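Local atomic coordinates of probable tRNA pseudouridine synthase D (Methanosarcina mazei, PDB entry 1Z2Z), a protein that is probably a tRNA pseudouridine synthase of the TruD family, isomerising uridine-13 of transfer RNAs to pseudouridine. Residues A[153-156]-A[157-161]; A[263-266]-A[267-270]; A[274-277]-A[278-282]. All coordinates share one frame; numbering follows the deposited sequence.

Interaction 1: A[153-156]-A[157-161]; sequences LKKT and TDEIL
T157 reaches back one turn to L153 in the middle of helix 146-163, a clear case of the i to i+4 pattern of an alpha helix in which a side-chain hydroxyl joins the backbone bond. The CB of T157 lies 3.2 Å from L153 O. From there OG1 stands beside the backbone N (chi1 -60°), which places the hydroxyl over the carbonyl one turn earlier, and it donates to L153 O at 2.6 Å. It arrives above the carbonyl plane, 44° out of it, while T157 N donates to the same oxygen at 2.8 Å, tilted only 20° from it. One carbonyl thus takes two donors from a single residue, an arrangement that lets threonine sit buried in a helix without losing its polar partner. OG1 is also bonded to Y429 OH of helix 423-430, a residue whose side chain packs on L153 and I160 as well, so polar and apolar contacts join the two helices at one place.

T156, also buried, treats its hydroxyl likewise, with OG1 bonded to L152 O and to T19 OG1, while its CG2 lies 4.3 Å from I160 CD1. The exposed flank suits charged residues. K154 bends at chi2 and chi4 and crosses D158, its NZ alongside D158 CB rather than the carboxylate, 4.4 Å from OD2 and too far for a salt bridge. K155 NZ and E159 OE2 are similarly spaced at 4.3 Å, and E159 OE1 accepts a hydrogen bond from D18 N.

Interaction 2: A[263-266]-A[267-270]; sequences QNLY and RMFV
L265 meets two side chains of the following turn with different parts of its own. Its CB lies obliquely above the far end of the F269 ring, 3.5 Å from CZ, and its CD1 lies 3.5 Å from SE of M268, a selenomethionine. The ring comes back along the helix because F269 CG stands beside its own backbone N (chi1 -52°). The same selenium lies 3.9 Å from N264 ND2, so this exposed, unbranched side chain borders both an aliphatic group and an amide. R267 CG passes Y266 CD2 at 3.8 Å, obliquely to the ring.

The backbone bonding is irregular in this opening turn of helix 263-287. R267 N donates to N264 O at 3.1 Å, with i to i+3 spacing, although the place of that nitrogen is less sure. The first i to i+4 bonds are weak: F269 N to L265 O is 3.4 Å long.

Farther out, other parts of the chain position the side chains. The F269 ring packs edge-to-face with Y201 of helix 194-202, an aromatic partner that suits the buried ring of F269. The guanidinium group of R267 carries on to E378 O, hydrogen-bonded through NE; a weaker bond joins NH2 to S380 O. Y266 OH makes a weak hydrogen bond to E378 OE2.

Interaction 3: A[274-277]-A[278-282]; sequences QSYI and YNIIL
I280 lays its CD1 methyl over one face of the Y276 ring in a CH-pi contact, 3.8 Å from the ring centroid and 26° off the normal. The methyl is displaced toward the rim, with CE2 and CZ its nearest ring atoms, each at 3.5 Å. Y276 CG is anti to the backbone N (chi1 170°), which swings the ring along the helix toward the next turn, while the extended end of I280 carries CD1 out to meet it. Replacing Y276 by an alanine would probably strip the I280 methyl of its aromatic cover and let the end of that side chain turn more freely.

The second apolar pair, I277 and I281, has no ring: CG2 of I277 meets CD1 of I281 at 3.7 Å. Both pairs follow the i to i+4 spacing of an alpha helix, here the buried middle of helix 263-287. Helix 352-363 packs against this side, L361 touching I277 and V360 touching both I280 and I281, so beta-branched isoleucines supply the broad aliphatic surface between the two helices.

Between the two segments, backbone groups make the regular hydrogen bonds. Y278 N donates to Q274 O at 2.8 Å, I280 N to Y276 O at 3.2 Å and I281 N to I277 O at 3.0 Å, the last nearly straight at 175°. Buried side-chain hydroxyls are bonded outside the segments: S275 OG to H271 O, and Y278 OH to both E387 O and N168 O, while the Y278 ring meets F170 edge-to-face.

How the interactions relate
Interactions 2 and 3 share helix 263-287, their centres about 17 Å apart, whereas interaction 1 belongs to helix 146-163, with its centre about 37 Å from that of interaction 2, across the centre of the chain, and about 25 Å from that of interaction 3. Their chemistry follows their burial. Interaction 3 is core, with aliphatic and aromatic packing over regular backbone bonds. Interaction 2, at the start of the same helix, is a surface contact with weaker bonds and mixed side chains. Interaction 1 is partly buried and two-sided, threonine hydroxyls inward and opposite charges, beyond salt-bridge distance, on the more exposed flank. None touches another except that interactions 2 and 3 follow along one helix.

Interaction 1: A[153-156]-A[157-161]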
# COMPACT_ATOMS: atom_id res chain seq x y z
N LEU A 153 -16.41 -15.27 11.19
CA LEU A 153 -16.17 -13.83 11.11
C LEU A 153 -16.02 -13.21 12.49
O LEU A 153 -15.12 -12.39 12.72
CB LEU A 153 -17.32 -13.14 10.38
CG LEU A 153 -17.41 -13.29 8.85
CD1 LEU A 153 -18.78 -12.85 8.37
CD2 LEU A 153 -16.31 -12.45 8.19
N LYS A 154 -16.89 -13.61 13.41
CA LYS A 154 -16.87 -13.08 14.77
C LYS A 154 -15.56 -13.38 15.47
O LYS A 154 -15.06 -12.57 16.24
CB LYS A 154 -18.05 -13.64 15.58
CG LYS A 154 -18.22 -12.99 16.96
CD LYS A 154 -17.36 -13.65 18.04
CE LYS A 154 -17.13 -12.73 19.24
NZ LYS A 154 -16.21 -11.59 18.91
N LYS A 155 -15.01 -14.57 15.21
CA LYS A 155 -13.76 -14.96 15.84
C LYS A 155 -12.61 -14.14 15.25
O LYS A 155 -11.80 -13.58 15.99
CB LYS A 155 -13.51 -16.46 15.64
CG LYS A 155 -12.94 -17.18 16.88
CD LYS A 155 -12.42 -18.58 16.54
CE LYS A 155 -12.01 -19.36 17.78
NZ LYS A 155 -10.98 -18.68 18.63
N THR A 156 -12.56 -14.06 13.92
CA THR A 156 -11.50 -13.31 13.26
C THR A 156 -11.55 -11.85 13.70
O THR A 156 -10.51 -11.20 13.85
CB THR A 156 -11.64 -13.35 11.72
OG1 THR A 156 -11.88 -14.70 11.29
CG2 THR A 156 -10.36 -12.84 11.06
N THR A 157 -12.76 -11.35 13.91
CA THR A 157 -13.01 -9.98 14.35
C THR A 157 -12.50 -9.81 15.79
O THR A 157 -11.65 -8.96 16.05
CB THR A 157 -14.53 -9.66 14.34
OG1 THR A 157 -15.04 -9.80 13.01
CG2 THR A 157 -14.79 -8.24 14.83
N ASP A 158 -13.02 -10.63 16.70
CA ASP A 158 -12.63 -10.60 18.11
C ASP A 158 -11.13 -10.47 18.29
O ASP A 158 -10.65 -9.57 18.98
CB ASP A 158 -13.11 -11.85 18.85
CG ASP A 158 -12.16 -12.24 19.99
OD1 ASP A 158 -11.12 -12.90 19.72
OD2 ASP A 158 -12.44 -11.89 21.16
N GLU A 159 -10.37 -11.39 17.70
CA GLU A 159 -8.92 -11.33 17.85
C GLU A 159 -8.43 -10.00 17.36
O GLU A 159 -7.54 -9.39 17.97
CB GLU A 159 -8.24 -12.46 17.08
CG GLU A 159 -8.25 -13.78 17.83
CD GLU A 159 -7.58 -14.91 17.08
OE1 GLU A 159 -6.39 -14.78 16.73
OE2 GLU A 159 -8.25 -15.94 16.84
N ILE A 160 -9.02 -9.52 16.28
CA ILE A 160 -8.63 -8.23 15.71
C ILE A 160 -8.92 -7.10 16.68
O ILE A 160 -8.04 -6.32 17.03
CB ILE A 160 -9.35 -7.97 14.39
CG1 ILE A 160 -8.80 -8.90 13.31
CG2 ILE A 160 -9.18 -6.53 13.98
CD1 ILE A 160 -9.45 -8.74 11.97
N LEU A 161 -10.17 -7.03 17.12
CA LEU A 161 -10.58 -6.00 18.05
C LEU A 161 -9.67 -6.00 19.27
O LEU A 161 -9.32 -4.94 19.79
CB LEU A 161 -12.03 -6.23 18.47
CG LEU A 161 -13.03 -5.08 18.22
CD1 LEU A 161 -12.87 -4.50 16.81
CD2 LEU A 161 -14.44 -5.61 18.42

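Interaction 2: A[263-266]-A[267-270]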
# COMPACT_ATOMS: atom_id res chain seq x y z
N GLN A 263 13.78 11.24 -9.08
CA GLN A 263 13.84 10.87 -7.66
C GLN A 263 12.76 9.88 -7.22
O GLN A 263 12.65 9.57 -6.03
CB GLN A 263 13.74 12.13 -6.79
CG GLN A 263 12.65 13.12 -7.22
CD GLN A 263 11.22 12.61 -7.04
OE1 GLN A 263 10.73 11.78 -7.81
NE2 GLN A 263 10.54 13.12 -6.02
N ASN A 264 11.97 9.40 -8.18
CA ASN A 264 10.89 8.45 -7.91
C ASN A 264 11.50 7.13 -7.46
O ASN A 264 11.92 7.00 -6.31
CB ASN A 264 10.04 8.22 -9.17
CG ASN A 264 8.64 7.69 -8.86
OD1 ASN A 264 7.90 7.28 -9.77
ND2 ASN A 264 8.26 7.70 -7.58
N LEU A 265 11.56 6.15 -8.36
CA LEU A 265 12.14 4.86 -8.02
C LEU A 265 13.52 5.10 -7.44
O LEU A 265 14.02 4.29 -6.65
CB LEU A 265 12.25 3.96 -9.25
CG LEU A 265 10.98 3.26 -9.74
CD1 LEU A 265 10.40 2.39 -8.63
CD2 LEU A 265 9.98 4.29 -10.20
N TYR A 266 14.13 6.21 -7.84
CA TYR A 266 15.46 6.59 -7.38
C TYR A 266 15.71 6.10 -5.96
O TYR A 266 16.79 5.60 -5.64
CB TYR A 266 15.60 8.12 -7.44
CG TYR A 266 17.02 8.62 -7.28
CD1 TYR A 266 18.03 8.15 -8.12
CD2 TYR A 266 17.35 9.55 -6.29
CE1 TYR A 266 19.34 8.58 -7.97
CE2 TYR A 266 18.66 9.99 -6.13
CZ TYR A 266 19.65 9.50 -6.97
OH TYR A 266 20.95 9.92 -6.79
N ARG A 267 14.71 6.23 -5.10
CA ARG A 267 14.85 5.80 -3.73
C ARG A 267 13.79 4.76 -3.33
O ARG A 267 13.78 4.30 -2.18
CB ARG A 267 14.79 7.01 -2.80
CG ARG A 267 15.72 8.15 -3.21
CD ARG A 267 15.82 9.24 -2.14
NE ARG A 267 16.75 8.87 -1.07
CZ ARG A 267 16.41 8.70 0.20
NH1 ARG A 267 15.15 8.86 0.58
NH2 ARG A 267 17.34 8.36 1.09
N MSE A 268 12.91 4.39 -4.25
CA MSE A 268 11.87 3.40 -3.95
C MSE A 268 12.49 2.02 -3.72
O MSE A 268 12.05 1.27 -2.85
CB MSE A 268 10.85 3.29 -5.08
CG MSE A 268 9.89 4.48 -5.20
SE MSE A 268 8.33 4.04 -6.31
CE MSE A 268 6.91 4.31 -5.00
N PHE A 269 13.51 1.69 -4.49
CA PHE A 269 14.15 0.41 -4.33
C PHE A 269 14.60 0.21 -2.88
O PHE A 269 14.12 -0.71 -2.21
CB PHE A 269 15.35 0.30 -5.27
CG PHE A 269 15.01 0.63 -6.68
CD1 PHE A 269 15.68 1.64 -7.35
CD2 PHE A 269 14.03 -0.08 -7.36
CE1 PHE A 269 15.36 1.95 -8.67
CE2 PHE A 269 13.71 0.22 -8.68
CZ PHE A 269 14.38 1.23 -9.34
N VAL A 270 15.50 1.06 -2.40
CA VAL A 270 16.00 0.93 -1.03
C VAL A 270 14.85 0.92 -0.01
O VAL A 270 14.86 0.14 0.94
CB VAL A 270 17.02 2.08 -0.66
CG1 VAL A 270 17.39 2.00 0.82
CG2 VAL A 270 18.30 1.95 -1.50

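Interaction 3: A[274-277]-A[278-282]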
# COMPACT_ATOMS: atom_id res chain seq x y z
N GLN A 274 13.59 -2.07 2.61
CA GLN A 274 13.36 -1.68 4.00
C GLN A 274 12.01 -2.19 4.43
O GLN A 274 11.85 -2.74 5.52
CB GLN A 274 13.40 -0.17 4.15
CG GLN A 274 14.79 0.37 4.27
CD GLN A 274 14.81 1.86 4.47
OE1 GLN A 274 15.87 2.44 4.70
NE2 GLN A 274 13.64 2.50 4.38
N SER A 275 11.03 -1.99 3.56
CA SER A 275 9.68 -2.45 3.85
C SER A 275 9.73 -3.97 4.00
O SER A 275 9.03 -4.54 4.83
CB SER A 275 8.75 -2.02 2.72
OG SER A 275 8.72 -0.61 2.64
N TYR A 276 10.58 -4.61 3.21
CA TYR A 276 10.74 -6.05 3.28
C TYR A 276 11.16 -6.45 4.69
O TYR A 276 10.48 -7.23 5.37
CB TYR A 276 11.80 -6.48 2.29
CG TYR A 276 12.22 -7.91 2.42
CD1 TYR A 276 11.35 -8.95 2.07
CD2 TYR A 276 13.49 -8.24 2.87
CE1 TYR A 276 11.77 -10.28 2.16
CE2 TYR A 276 13.91 -9.56 2.96
CZ TYR A 276 13.05 -10.57 2.61
OH TYR A 276 13.48 -11.87 2.70
N ILE A 277 12.30 -5.92 5.11
CA ILE A 277 12.85 -6.21 6.43
C ILE A 277 11.82 -5.88 7.50
O ILE A 277 11.64 -6.63 8.47
CB ILE A 277 14.14 -5.41 6.65
CG1 ILE A 277 15.21 -5.92 5.67
CG2 ILE A 277 14.58 -5.54 8.11
CD1 ILE A 277 16.43 -5.01 5.47
N TYR A 278 11.12 -4.78 7.31
CA TYR A 278 10.11 -4.38 8.26
C TYR A 278 9.01 -5.46 8.41
O TYR A 278 8.54 -5.72 9.52
CB TYR A 278 9.53 -3.03 7.85
CG TYR A 278 8.24 -2.71 8.53
CD1 TYR A 278 7.05 -3.26 8.08
CD2 TYR A 278 8.21 -1.87 9.62
CE1 TYR A 278 5.86 -2.97 8.71
CE2 TYR A 278 7.02 -1.57 10.26
CZ TYR A 278 5.84 -2.12 9.79
OH TYR A 278 4.65 -1.80 10.40
N ASN A 279 8.61 -6.08 7.31
CA ASN A 279 7.58 -7.13 7.35
C ASN A 279 8.06 -8.30 8.19
O ASN A 279 7.38 -8.74 9.11
CB ASN A 279 7.26 -7.63 5.94
CG ASN A 279 6.31 -6.71 5.20
OD1 ASN A 279 6.45 -6.51 3.99
ND2 ASN A 279 5.34 -6.16 5.91
N ILE A 280 9.22 -8.82 7.84
CA ILE A 280 9.79 -9.94 8.57
C ILE A 280 9.72 -9.64 10.05
O ILE A 280 9.13 -10.40 10.82
CB ILE A 280 11.25 -10.14 8.16
CG1 ILE A 280 11.34 -10.23 6.64
CG2 ILE A 280 11.79 -11.40 8.78
CD1 ILE A 280 12.72 -10.42 6.13
N ILE A 281 10.32 -8.51 10.45
CA ILE A 281 10.36 -8.08 11.84
C ILE A 281 8.99 -8.11 12.51
O ILE A 281 8.84 -8.63 13.61
CB ILE A 281 10.94 -6.67 11.97
CG1 ILE A 281 12.45 -6.70 11.69
CG2 ILE A 281 10.66 -6.10 13.37
CD1 ILE A 281 13.09 -5.34 11.52
N LEU A 282 8.00 -7.54 11.84
CA LEU A 282 6.65 -7.49 12.37
C LEU A 282 6.09 -8.88 12.66
O LEU A 282 5.29 -9.06 13.58
CB LEU A 282 5.73 -6.77 11.40
CG LEU A 282 4.68 -5.91 12.08
CD1 LEU A 282 3.86 -5.20 11.01
CD2 LEU A 282 3.78 -6.75 12.98